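Local coordinates for protein putative aldolase (Bacteroides vulgatus ATCC 8482, PDB 3DXI) that is a putative aldolase of unestablished function whose N-terminal domain folds as a closed barrel of eight parallel strands, consistent with the TIM-barrel clan of HMGL-like proteins, at residues I78-K83 against D102-A107; T85-L90 against I117-A122; K151-I156 against T185-G190. All blocks are in the same frame, centred on the assembly; numbering follows the deposited sequence.

Contact 1 (I78-K83 against D102-A107)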
ATOM      1  N   ILE A  78      13.156   8.349  23.099  1.00  7.36           N
ATOM      2  CA  ILE A  78      11.981   9.161  23.378  1.00  8.49           C
ATOM      3  C   ILE A  78      12.149  10.349  22.432  1.00  8.56           C
ATOM      4  O   ILE A  78      13.250  10.601  21.930  1.00  8.08           O
ATOM      5  CB  ILE A  78      11.897   9.653  24.861  1.00  9.90           C
ATOM      6  CG1 ILE A  78      13.035  10.621  25.183  1.00  9.41           C
ATOM      7  CG2 ILE A  78      11.863   8.453  25.809  1.00  9.77           C
ATOM      8  CD1 ILE A  78      12.729  12.063  24.818  1.00 11.05           C
HETATM    9  N   MSE A  79      11.068  11.074  22.180  1.00  8.36           N
HETATM   10  CA  MSE A  79      11.138  12.210  21.278  1.00  9.04           C
HETATM   11  C   MSE A  79      10.808  13.527  21.965  1.00 10.60           C
HETATM   12  O   MSE A  79      10.031  13.566  22.923  1.00  8.98           O
HETATM   13  CB  MSE A  79      10.186  11.983  20.096  1.00 11.12           C
HETATM   14  CG  MSE A  79      10.019  13.180  19.178  1.00 12.92           C
HETATM   15 SE   MSE A  79       9.034  12.747  17.567  1.00 22.56          SE
HETATM   16  CE  MSE A  79      10.526  12.101  16.508  1.00 15.19           C
ATOM     17  N   LEU A  80      11.421  14.595  21.464  1.00 10.35           N
ATOM     18  CA  LEU A  80      11.205  15.950  21.955  1.00 10.60           C
ATOM     19  C   LEU A  80      10.793  16.800  20.760  1.00 10.14           C
ATOM     20  O   LEU A  80      11.372  16.671  19.679  1.00 11.20           O
ATOM     21  CB  LEU A  80      12.495  16.544  22.525  1.00  9.74           C
ATOM     22  CG  LEU A  80      13.112  16.005  23.812  1.00 10.05           C
ATOM     23  CD1 LEU A  80      14.418  16.745  24.081  1.00  9.48           C
ATOM     24  CD2 LEU A  80      12.135  16.193  24.970  1.00  9.00           C
ATOM     25  N   ASN A  81       9.796  17.657  20.945  1.00  9.82           N
ATOM     26  CA  ASN A  81       9.364  18.552  19.877  1.00 11.16           C
ATOM     27  C   ASN A  81      10.237  19.810  19.993  1.00 11.91           C
ATOM     28  O   ASN A  81      10.134  20.555  20.969  1.00 10.71           O
ATOM     29  CB  ASN A  81       7.885  18.917  20.042  1.00 11.97           C
ATOM     30  CG  ASN A  81       6.947  17.762  19.697  1.00 13.51           C
ATOM     31  OD1 ASN A  81       5.882  17.615  20.299  1.00 13.56           O
ATOM     32  ND2 ASN A  81       7.331  16.955  18.716  1.00 14.07           N
ATOM     33  N   GLU A  82      11.094  20.033  18.997  1.00 12.39           N
ATOM     34  CA  GLU A  82      12.005  21.179  18.977  1.00 12.96           C
ATOM     35  C   GLU A  82      11.313  22.529  19.216  1.00 13.62           C
ATOM     36  O   GLU A  82      11.793  23.348  20.001  1.00 12.78           O
ATOM     37  CB  GLU A  82      12.754  21.207  17.638  1.00 13.37           C
ATOM     38  CG  GLU A  82      13.971  22.118  17.575  1.00 13.58           C
ATOM     39  CD  GLU A  82      13.609  23.583  17.454  1.00 16.60           C
ATOM     40  OE1 GLU A  82      12.660  23.910  16.704  1.00 15.89           O
ATOM     41  OE2 GLU A  82      14.285  24.410  18.098  1.00 18.02           O
ATOM     42  N   LYS A  83      10.188  22.761  18.549  1.00 13.23           N
ATOM     43  CA  LYS A  83       9.465  24.022  18.698  1.00 14.70           C
ATOM     44  C   LYS A  83       8.983  24.290  20.125  1.00 15.25           C
ATOM     45  O   LYS A  83       8.619  25.418  20.456  1.00 15.51           O
ATOM     46  CB  LYS A  83       8.262  24.058  17.750  1.00 15.83           C
ATOM     47  CG  LYS A  83       7.179  23.048  18.082  1.00 18.12           C
ATOM     48  CD  LYS A  83       6.005  23.181  17.128  1.00 21.43           C
ATOM     49  CE  LYS A  83       4.872  22.241  17.513  1.00 23.03           C
ATOM     50  NZ  LYS A  83       3.733  22.340  16.562  1.00 24.65           N
ATOM     51  N   ASP A 102      18.464   5.526  25.554  1.00 10.91           N
ATOM     52  CA  ASP A 102      19.645   5.556  24.704  1.00 11.03           C
ATOM     53  C   ASP A 102      19.709   6.737  23.760  1.00 10.33           C
ATOM     54  O   ASP A 102      20.744   7.398  23.645  1.00 10.38           O
ATOM     55  CB  ASP A 102      19.716   4.266  23.889  1.00 11.49           C
ATOM     56  CG  ASP A 102      19.796   3.040  24.768  1.00 14.21           C
ATOM     57  OD1 ASP A 102      20.874   2.817  25.362  1.00 15.74           O
ATOM     58  OD2 ASP A 102      18.781   2.314  24.881  1.00 12.68           O
HETATM   59  N   MSE A 103      18.596   7.008  23.092  1.00 11.12           N
HETATM   60  CA  MSE A 103      18.550   8.086  22.121  1.00 11.37           C
HETATM   61  C   MSE A 103      17.413   9.070  22.308  1.00 10.99           C
HETATM   62  O   MSE A 103      16.297   8.701  22.680  1.00 10.80           O
HETATM   63  CB  MSE A 103      18.460   7.498  20.716  1.00 12.42           C
HETATM   64  CG  MSE A 103      18.309   8.533  19.615  1.00 15.77           C
HETATM   65 SE   MSE A 103      17.968   7.686  17.900  1.00 21.73          SE
HETATM   66  CE  MSE A 103      19.811   7.314  17.385  1.00 16.17           C
ATOM     67  N   ILE A 104      17.719  10.333  22.038  1.00  9.54           N
ATOM     68  CA  ILE A 104      16.750  11.407  22.126  1.00  9.63           C
ATOM     69  C   ILE A 104      16.539  11.878  20.695  1.00  9.67           C
ATOM     70  O   ILE A 104      17.469  12.378  20.060  1.00  8.06           O
ATOM     71  CB  ILE A 104      17.288  12.596  22.951  1.00  9.34           C
ATOM     72  CG1 ILE A 104      17.732  12.125  24.341  1.00  9.95           C
ATOM     73  CG2 ILE A 104      16.218  13.675  23.055  1.00 11.79           C
ATOM     74  CD1 ILE A 104      16.630  11.476  25.175  1.00  7.99           C
ATOM     75  N   ARG A 105      15.334  11.685  20.170  1.00  9.46           N
ATOM     76  CA  ARG A 105      15.048  12.133  18.815  1.00  9.67           C
ATOM     77  C   ARG A 105      14.352  13.475  18.910  1.00  9.84           C
ATOM     78  O   ARG A 105      13.563  13.705  19.823  1.00  9.99           O
ATOM     79  CB  ARG A 105      14.153  11.146  18.084  1.00  9.20           C
ATOM     80  CG  ARG A 105      14.772   9.787  17.883  1.00 10.79           C
ATOM     81  CD  ARG A 105      13.762   8.909  17.198  1.00 14.15           C
ATOM     82  NE  ARG A 105      14.062   8.709  15.798  1.00 11.69           N
ATOM     83  CZ  ARG A 105      13.183   8.283  14.902  1.00 10.05           C
ATOM     84  NH1 ARG A 105      11.930   8.026  15.250  1.00 12.25           N
ATOM     85  NH2 ARG A 105      13.579   8.064  13.664  1.00 12.55           N
ATOM     86  N   ILE A 106      14.652  14.355  17.964  1.00 10.51           N
ATOM     87  CA  ILE A 106      14.075  15.691  17.947  1.00 12.48           C
ATOM     88  C   ILE A 106      13.216  15.899  16.706  1.00 11.85           C
ATOM     89  O   ILE A 106      13.697  15.725  15.588  1.00 13.85           O
ATOM     90  CB  ILE A 106      15.196  16.752  17.955  1.00 13.28           C
ATOM     91  CG1 ILE A 106      16.177  16.446  19.096  1.00 14.59           C
ATOM     92  CG2 ILE A 106      14.602  18.143  18.105  1.00 13.77           C
ATOM     93  CD1 ILE A 106      17.437  17.296  19.090  1.00 13.08           C
ATOM     94  N   ALA A 107      11.949  16.255  16.899  1.00 10.76           N
ATOM     95  CA  ALA A 107      11.060  16.520  15.768  1.00 10.10           C
ATOM     96  C   ALA A 107      11.390  17.943  15.358  1.00 10.35           C
ATOM     97  O   ALA A 107      11.141  18.883  16.108  1.00 11.33           O
ATOM     98  CB  ALA A 107       9.599  16.412  16.186  1.00  9.67           C
TER
HETATM   99  O   HOH W   1       9.250  20.765  16.294  1.00 15.96           O

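Contact 2 (T85-L90 against I117-A122)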
ATOM      1  N   THR A  85      10.886  23.147  22.863  1.00 16.65           N
ATOM      2  CA  THR A  85      12.008  22.946  23.767  1.00 16.13           C
ATOM      3  C   THR A  85      13.172  23.916  23.597  1.00 16.39           C
ATOM      4  O   THR A  85      13.674  24.122  22.491  1.00 15.59           O
ATOM      5  CB  THR A  85      12.546  21.507  23.615  1.00 15.58           C
ATOM      6  OG1 THR A  85      11.473  20.576  23.791  1.00 15.08           O
ATOM      7  CG2 THR A  85      13.625  21.222  24.636  1.00 16.77           C
ATOM      8  N   THR A  86      13.598  24.501  24.709  1.00 15.32           N
ATOM      9  CA  THR A  86      14.729  25.420  24.709  1.00 15.29           C
ATOM     10  C   THR A  86      15.860  24.712  25.445  1.00 14.50           C
ATOM     11  O   THR A  86      15.624  23.777  26.209  1.00 12.92           O
ATOM     12  CB  THR A  86      14.419  26.730  25.463  1.00 15.17           C
ATOM     13  OG1 THR A  86      14.145  26.429  26.835  1.00 15.76           O
ATOM     14  CG2 THR A  86      13.218  27.438  24.858  1.00 16.91           C
ATOM     15  N   PRO A  87      17.110  25.137  25.215  1.00 15.01           N
ATOM     16  CA  PRO A  87      18.212  24.472  25.918  1.00 15.43           C
ATOM     17  C   PRO A  87      17.992  24.486  27.436  1.00 15.14           C
ATOM     18  O   PRO A  87      18.400  23.567  28.144  1.00 15.11           O
ATOM     19  CB  PRO A  87      19.431  25.282  25.476  1.00 14.33           C
ATOM     20  CG  PRO A  87      19.057  25.653  24.041  1.00 13.56           C
ATOM     21  CD  PRO A  87      17.615  26.083  24.197  1.00 14.01           C
ATOM     22  N   GLU A  88      17.318  25.523  27.921  1.00 16.73           N
ATOM     23  CA  GLU A  88      17.032  25.658  29.344  1.00 18.91           C
ATOM     24  C   GLU A  88      16.058  24.592  29.867  1.00 19.60           C
ATOM     25  O   GLU A  88      16.009  24.333  31.069  1.00 20.51           O
ATOM     26  CB  GLU A  88      16.461  27.054  29.633  1.00 21.62           C
ATOM     27  CG  GLU A  88      17.445  28.212  29.417  1.00 24.27           C
ATOM     28  CD  GLU A  88      17.914  28.361  27.975  1.00 26.41           C
ATOM     29  OE1 GLU A  88      17.058  28.476  27.070  1.00 29.31           O
ATOM     30  OE2 GLU A  88      19.145  28.371  27.747  1.00 26.14           O
ATOM     31  N   ASP A  89      15.288  23.974  28.973  1.00 18.96           N
ATOM     32  CA  ASP A  89      14.320  22.943  29.378  1.00 18.47           C
ATOM     33  C   ASP A  89      14.914  21.541  29.488  1.00 17.77           C
ATOM     34  O   ASP A  89      14.317  20.654  30.103  1.00 17.05           O
ATOM     35  CB  ASP A  89      13.149  22.871  28.390  1.00 18.23           C
ATOM     36  CG  ASP A  89      12.384  24.170  28.285  1.00 19.64           C
ATOM     37  OD1 ASP A  89      12.010  24.728  29.335  1.00 20.00           O
ATOM     38  OD2 ASP A  89      12.144  24.626  27.145  1.00 21.57           O
ATOM     39  N   LEU A  90      16.085  21.340  28.892  1.00 16.58           N
ATOM     40  CA  LEU A  90      16.724  20.029  28.893  1.00 16.96           C
ATOM     41  C   LEU A  90      16.971  19.387  30.251  1.00 18.72           C
ATOM     42  O   LEU A  90      16.864  18.164  30.381  1.00 18.45           O
ATOM     43  CB  LEU A  90      18.033  20.089  28.100  1.00 14.93           C
ATOM     44  CG  LEU A  90      17.858  20.485  26.630  1.00 13.79           C
ATOM     45  CD1 LEU A  90      19.207  20.457  25.924  1.00 13.45           C
ATOM     46  CD2 LEU A  90      16.881  19.530  25.960  1.00 13.13           C
ATOM     47  N   ILE A 117      20.201  22.488  16.181  1.00 14.05           N
ATOM     48  CA  ILE A 117      21.597  22.076  16.335  1.00 13.98           C
ATOM     49  C   ILE A 117      22.134  22.503  17.699  1.00 14.19           C
ATOM     50  O   ILE A 117      22.952  21.807  18.302  1.00 13.49           O
ATOM     51  CB  ILE A 117      22.490  22.667  15.209  1.00 14.00           C
ATOM     52  CG1 ILE A 117      22.106  22.035  13.869  1.00 13.53           C
ATOM     53  CG2 ILE A 117      23.976  22.423  15.526  1.00 12.15           C
ATOM     54  CD1 ILE A 117      22.818  22.624  12.668  1.00 13.92           C
ATOM     55  N   VAL A 118      21.666  23.654  18.174  1.00 14.44           N
ATOM     56  CA  VAL A 118      22.062  24.177  19.474  1.00 14.96           C
ATOM     57  C   VAL A 118      21.531  23.223  20.541  1.00 14.86           C
ATOM     58  O   VAL A 118      22.224  22.883  21.499  1.00 12.87           O
ATOM     59  CB  VAL A 118      21.451  25.580  19.717  1.00 16.00           C
ATOM     60  CG1 VAL A 118      21.695  26.010  21.159  1.00 15.45           C
ATOM     61  CG2 VAL A 118      22.046  26.593  18.730  1.00 15.58           C
ATOM     62  N   LEU A 119      20.286  22.798  20.363  1.00 16.28           N
ATOM     63  CA  LEU A 119      19.642  21.881  21.294  1.00 17.14           C
ATOM     64  C   LEU A 119      20.386  20.545  21.277  1.00 17.19           C
ATOM     65  O   LEU A 119      20.771  20.018  22.330  1.00 18.50           O
ATOM     66  CB  LEU A 119      18.182  21.679  20.881  1.00 17.47           C
ATOM     67  CG  LEU A 119      17.231  20.974  21.848  1.00 18.59           C
ATOM     68  CD1 LEU A 119      17.108  21.788  23.131  1.00 17.93           C
ATOM     69  CD2 LEU A 119      15.866  20.815  21.184  1.00 15.89           C
ATOM     70  N   ALA A 120      20.597  20.014  20.074  1.00 18.02           N
ATOM     71  CA  ALA A 120      21.289  18.738  19.893  1.00 16.43           C
ATOM     72  C   ALA A 120      22.642  18.732  20.584  1.00 17.18           C
ATOM     73  O   ALA A 120      22.986  17.780  21.279  1.00 17.90           O
ATOM     74  CB  ALA A 120      21.465  18.447  18.415  1.00 15.51           C
ATOM     75  N   LYS A 121      23.407  19.800  20.385  1.00 17.66           N
ATOM     76  CA  LYS A 121      24.727  19.927  20.986  1.00 19.04           C
ATOM     77  C   LYS A 121      24.641  19.761  22.500  1.00 19.28           C
ATOM     78  O   LYS A 121      25.448  19.049  23.101  1.00 19.79           O
ATOM     79  CB  LYS A 121      25.321  21.293  20.634  1.00 22.41           C
ATOM     80  CG  LYS A 121      26.824  21.383  20.793  1.00 25.40           C
ATOM     81  CD  LYS A 121      27.363  22.576  20.010  1.00 29.90           C
ATOM     82  CE  LYS A 121      28.881  22.539  19.910  1.00 30.06           C
ATOM     83  NZ  LYS A 121      29.375  23.526  18.904  1.00 32.51           N
ATOM     84  N   ALA A 122      23.655  20.411  23.116  1.00 18.06           N
ATOM     85  CA  ALA A 122      23.471  20.318  24.563  1.00 17.63           C
ATOM     86  C   ALA A 122      23.080  18.898  24.994  1.00 16.32           C
ATOM     87  O   ALA A 122      23.552  18.397  26.012  1.00 15.92           O
ATOM     88  CB  ALA A 122      22.405  21.318  25.018  1.00 17.23           C
TER

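Contact 3 (K151-I156 against T185-G190)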
ATOM      1  N   LYS A 151      26.201  20.044   7.377  1.00 17.64           N
ATOM      2  CA  LYS A 151      27.562  19.710   7.772  1.00 18.56           C
ATOM      3  C   LYS A 151      27.777  19.998   9.258  1.00 18.15           C
ATOM      4  O   LYS A 151      28.603  19.358   9.910  1.00 18.31           O
ATOM      5  CB  LYS A 151      28.588  20.495   6.955  1.00 20.78           C
ATOM      6  CG  LYS A 151      30.019  20.169   7.368  1.00 25.20           C
ATOM      7  CD  LYS A 151      31.059  20.817   6.468  1.00 29.38           C
ATOM      8  CE  LYS A 151      32.468  20.513   6.963  1.00 29.23           C
ATOM      9  NZ  LYS A 151      33.509  21.067   6.046  1.00 32.33           N
ATOM     10  N   ALA A 152      27.023  20.952   9.792  1.00 18.00           N
ATOM     11  CA  ALA A 152      27.147  21.327  11.198  1.00 18.59           C
ATOM     12  C   ALA A 152      26.698  20.242  12.184  1.00 18.63           C
ATOM     13  O   ALA A 152      26.938  20.354  13.387  1.00 19.75           O
ATOM     14  CB  ALA A 152      26.371  22.620  11.457  1.00 18.97           C
ATOM     15  N   ILE A 153      26.056  19.189  11.684  1.00 17.95           N
ATOM     16  CA  ILE A 153      25.586  18.118  12.559  1.00 15.25           C
ATOM     17  C   ILE A 153      26.511  16.905  12.585  1.00 14.86           C
ATOM     18  O   ILE A 153      26.277  15.960  13.336  1.00 13.07           O
ATOM     19  CB  ILE A 153      24.169  17.643  12.154  1.00 14.29           C
ATOM     20  CG1 ILE A 153      24.233  16.757  10.908  1.00 15.47           C
ATOM     21  CG2 ILE A 153      23.289  18.840  11.866  1.00 14.69           C
ATOM     22  CD1 ILE A 153      22.903  16.086  10.564  1.00 15.80           C
ATOM     23  N   ASP A 154      27.566  16.937  11.776  1.00 16.08           N
ATOM     24  CA  ASP A 154      28.511  15.823  11.692  1.00 16.61           C
ATOM     25  C   ASP A 154      29.059  15.267  13.005  1.00 18.73           C
ATOM     26  O   ASP A 154      29.261  14.055  13.123  1.00 18.21           O
ATOM     27  CB  ASP A 154      29.684  16.187  10.777  1.00 16.14           C
ATOM     28  CG  ASP A 154      29.320  16.118   9.310  1.00 16.13           C
ATOM     29  OD1 ASP A 154      28.329  15.434   8.972  1.00 17.56           O
ATOM     30  OD2 ASP A 154      30.031  16.731   8.489  1.00 16.13           O
ATOM     31  N   LYS A 155      29.311  16.130  13.984  1.00 20.04           N
ATOM     32  CA  LYS A 155      29.841  15.666  15.263  1.00 22.34           C
ATOM     33  C   LYS A 155      28.775  15.461  16.339  1.00 21.88           C
ATOM     34  O   LYS A 155      29.082  14.979  17.430  1.00 22.55           O
ATOM     35  CB  LYS A 155      30.903  16.641  15.790  1.00 25.33           C
ATOM     36  CG  LYS A 155      32.328  16.326  15.356  1.00 28.04           C
ATOM     37  CD  LYS A 155      32.467  16.321  13.847  1.00 31.03           C
ATOM     38  CE  LYS A 155      33.888  15.973  13.427  1.00 32.23           C
ATOM     39  NZ  LYS A 155      34.031  15.961  11.941  1.00 33.72           N
ATOM     40  N   ILE A 156      27.529  15.810  16.028  1.00 20.65           N
ATOM     41  CA  ILE A 156      26.440  15.673  16.988  1.00 20.38           C
ATOM     42  C   ILE A 156      25.440  14.568  16.669  1.00 20.51           C
ATOM     43  O   ILE A 156      25.176  13.697  17.497  1.00 22.29           O
ATOM     44  CB  ILE A 156      25.637  16.985  17.125  1.00 21.75           C
ATOM     45  CG1 ILE A 156      26.539  18.117  17.620  1.00 23.48           C
ATOM     46  CG2 ILE A 156      24.483  16.785  18.098  1.00 23.83           C
ATOM     47  CD1 ILE A 156      27.285  18.825  16.526  1.00 23.26           C
ATOM     48  N   THR A 185      26.362  15.530   4.686  1.00 12.45           N
ATOM     49  CA  THR A 185      26.606  15.082   6.048  1.00 11.50           C
ATOM     50  C   THR A 185      27.124  13.651   6.040  1.00 11.00           C
ATOM     51  O   THR A 185      26.802  12.875   5.140  1.00  9.96           O
ATOM     52  CB  THR A 185      25.332  15.202   6.935  1.00 11.31           C
ATOM     53  OG1 THR A 185      25.610  14.665   8.233  1.00 13.05           O
ATOM     54  CG2 THR A 185      24.158  14.468   6.316  1.00  9.87           C
ATOM     55  N   HIS A 186      27.948  13.321   7.034  1.00 10.19           N
ATOM     56  CA  HIS A 186      28.543  11.994   7.153  1.00 11.23           C
ATOM     57  C   HIS A 186      27.775  11.098   8.114  1.00 11.58           C
ATOM     58  O   HIS A 186      28.052   9.903   8.198  1.00 11.91           O
ATOM     59  CB  HIS A 186      29.988  12.098   7.655  1.00 10.10           C
ATOM     60  CG  HIS A 186      30.930  12.730   6.676  1.00 11.15           C
ATOM     61  ND1 HIS A 186      31.497  12.033   5.633  1.00 10.69           N
ATOM     62  CD2 HIS A 186      31.391  13.999   6.578  1.00  9.58           C
ATOM     63  CE1 HIS A 186      32.267  12.846   4.930  1.00 10.40           C
ATOM     64  NE2 HIS A 186      32.219  14.045   5.483  1.00 11.75           N
ATOM     65  N   VAL A 187      26.816  11.670   8.838  1.00 11.63           N
ATOM     66  CA  VAL A 187      26.055  10.901   9.816  1.00 11.48           C
ATOM     67  C   VAL A 187      25.097   9.870   9.228  1.00 11.20           C
ATOM     68  O   VAL A 187      24.679   9.963   8.072  1.00 11.68           O
ATOM     69  CB  VAL A 187      25.248  11.827  10.762  1.00 11.95           C
ATOM     70  CG1 VAL A 187      26.190  12.793  11.464  1.00 11.97           C
ATOM     71  CG2 VAL A 187      24.177  12.577   9.984  1.00 14.59           C
ATOM     72  N   PRO A 188      24.762   8.844  10.024  1.00 10.16           N
ATOM     73  CA  PRO A 188      23.845   7.789   9.589  1.00  9.20           C
ATOM     74  C   PRO A 188      22.531   8.442   9.148  1.00  7.55           C
ATOM     75  O   PRO A 188      22.096   9.435   9.737  1.00  7.35           O
ATOM     76  CB  PRO A 188      23.686   6.942  10.848  1.00  8.97           C
ATOM     77  CG  PRO A 188      25.047   7.061  11.495  1.00 11.07           C
ATOM     78  CD  PRO A 188      25.342   8.535  11.346  1.00 10.54           C
ATOM     79  N   VAL A 189      21.909   7.904   8.108  1.00  6.38           N
ATOM     80  CA  VAL A 189      20.656   8.472   7.621  1.00  6.73           C
ATOM     81  C   VAL A 189      19.495   7.497   7.780  1.00  7.16           C
ATOM     82  O   VAL A 189      19.672   6.278   7.688  1.00  7.80           O
ATOM     83  CB  VAL A 189      20.770   8.877   6.131  1.00  6.98           C
ATOM     84  CG1 VAL A 189      19.469   9.506   5.652  1.00  5.67           C
ATOM     85  CG2 VAL A 189      21.941   9.847   5.946  1.00  5.95           C
ATOM     86  N   GLY A 190      18.309   8.046   8.031  1.00  6.69           N
ATOM     87  CA  GLY A 190      17.120   7.226   8.182  1.00  6.82           C
ATOM     88  C   GLY A 190      15.954   7.755   7.363  1.00  6.70           C
ATOM     89  O   GLY A 190      16.000   8.873   6.836  1.00  6.04           O
TER

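Contact 1 (I78-K83 against D102-A107)
Strands 75-81 and 103-108 lie side by side in the wall of the barrel, and residues 78-83 and 102-107 form their parallel, largely buried pairing. The register pairs Ile-78 with Ile-104, Met-79 with Arg-105, Leu-80 with Ile-106 and Asn-81 with Ala-107. The short segment axes come within 4.6 Å and make an angle of 33°, the twist expected in a closed barrel. Five backbone hydrogen bonds fix this register: Ile-78 N to Met-103 O, Arg-105 N to Ile-78 O at 2.9 Å and an N-H...O angle of 171°, Leu-80 N to Arg-105 O, Ala-107 N to Leu-80 O, and Glu-82 N to Ala-107 O. The last carries the ladder past the end of strand 75-81, where one water accepts from Lys-83 N and donates to Ala-107 O.

Ile-78, Leu-80, Ile-104 and Ile-106 occupy one face. Ile-78 and Ile-104 run alongside each other, CG1 of Ile-78 lying 3.7 Å from CD1 of Ile-104, while the CD1 branch of Leu-80 meets CG2 of Ile-104. Ile-123 of helix 113-124 touches Leu-80, Ile-104 and Ile-106. On the other face, the extended Met-79 chain carries SE to 4.0 Å from Ala-107 CB, and the bend at chi3 (-86°) then brings CE to 4.1 Å from Arg-105 CB. The guanidinium of Arg-105 leads away from strand 75-81 to salt bridges with Asp-216 and Glu-42, which hold it inside the barrel. The two strands with helix 90-94 between them form a beta-alpha-beta unit; the apolar face under helix 113-124 and the charged groups inside are those of a TIM barrel.

Contact 2 (T85-L90 against I117-A122)
Leu-119 stands with CG anti to its backbone nitrogen (chi1 -169°), and a second torsion of 62° sends CD1 out from the helix into the turn of residues 85-90. On the facing side, Leu-90 holds CG anti to its own carbonyl carbon (chi1 -61°), which turns CD1 toward the helix, while CD2 lies alongside the end of Leu-119. CD1 of Leu-119 therefore sits close to both branches, 3.6 Å from Leu-90 CD2 and 3.7 Å from Leu-90 CD1. The same methyl touches CG2 of Thr-85 at 3.8 Å, the two side chains crossing at about a right angle. Leu-90 CD1 also presses on Ala-122 CB at 3.4 Å, tighter than usual van der Waals contact. At the more open margin, the ring of Pro-87 brings CG to 3.9 Å from Val-118 CG1.

No hydrogen bond crosses this interface; the polar bonds instead brace the turn. Asp-89 OD2 accepts from Thr-86 N at 2.8 Å and from Thr-86 OG1 at 2.7 Å, both donors coming from one face of the carboxylate, and it also forms a salt bridge with Lys-48. Thr-85 OG1 is hydrogen-bonded to Asn-81 O. The contact thus packs the loop between strand 75-81 and helix 90-94 against one flank of helix 113-124, whose Ile-117 and Ala-120 lean on strand 129-134.

Contact 3 (K151-I156 against T185-G190)
The carboxylate of Asp-154 reaches across to the chain at Thr-185 and His-186, and the way it is turned governs the contact. With CG anti to the carbonyl carbon of Asp-154, OD1 is gripped by two donors. His-186 N lies 2.9 Å from Asp-154 OD1, on its syn side but 35° out of the carboxylate plane, with a nearly straight N-H...O angle of 171°. Thr-185 OG1 donates to Asp-154 OD1 over the same distance, 2.9 Å, arriving nearly along the C-O axis.

The other oxygen lies at the edge of the imidazole: Asp-154 OD2 is 3.6 Å from His-186 CD2, in the ring plane. Carboxylate and ring are nevertheless far from coplanar, their planes being 54° apart. Thr-185 OG1 is itself positioned by an ST turn, in which it accepts from Val-187 N at 3.3 Å.

Beside this polar group, Ile-153 and Val-187 cross at about a right angle, CD1 of Ile-153 meeting CG2 of Val-187 at 3.8 Å. Phe-160 of strand 159-163 touches both of these side chains. The second branch of Val-187, CG1, rests by the carbonyl oxygens of Ile-153 and Asp-154.

These bonds tie the loop ahead of strand 159-163 to the link between helix 171-184 and strand 189-192. Chemically, two donors converging on one carboxylate oxygen fix its rotation and would probably favour the ionised form of Asp-154, while the C-H at CD2 of His-186 points toward OD2 and may add a weak electrostatic attraction; any further charge attraction would depend on the protonation of the histidine.

Contact 1 belongs to the barrel wall, its centre about 10 Å from that of the chain, whereas the centres of contacts 2 and 3 lie at about 20 and 18 Å; contacts 1 and 3 are buried, contact 2 only partly. Chemistry follows place: a backbone ladder in contact 1, purely apolar packing across contact 2, and a carboxylate oxygen held by two donors of a turn in contact 3. Contacts 1 and 2 adjoin, with Leu-80 against Leu-90 and Ile-106 and Glu-82 against Leu-119. Helix 113-124 also connects contact 2 to contact 3, since Ala-120 packs on Ile-156. Contacts 1 and 3 do not touch, yet both reach the same sheet.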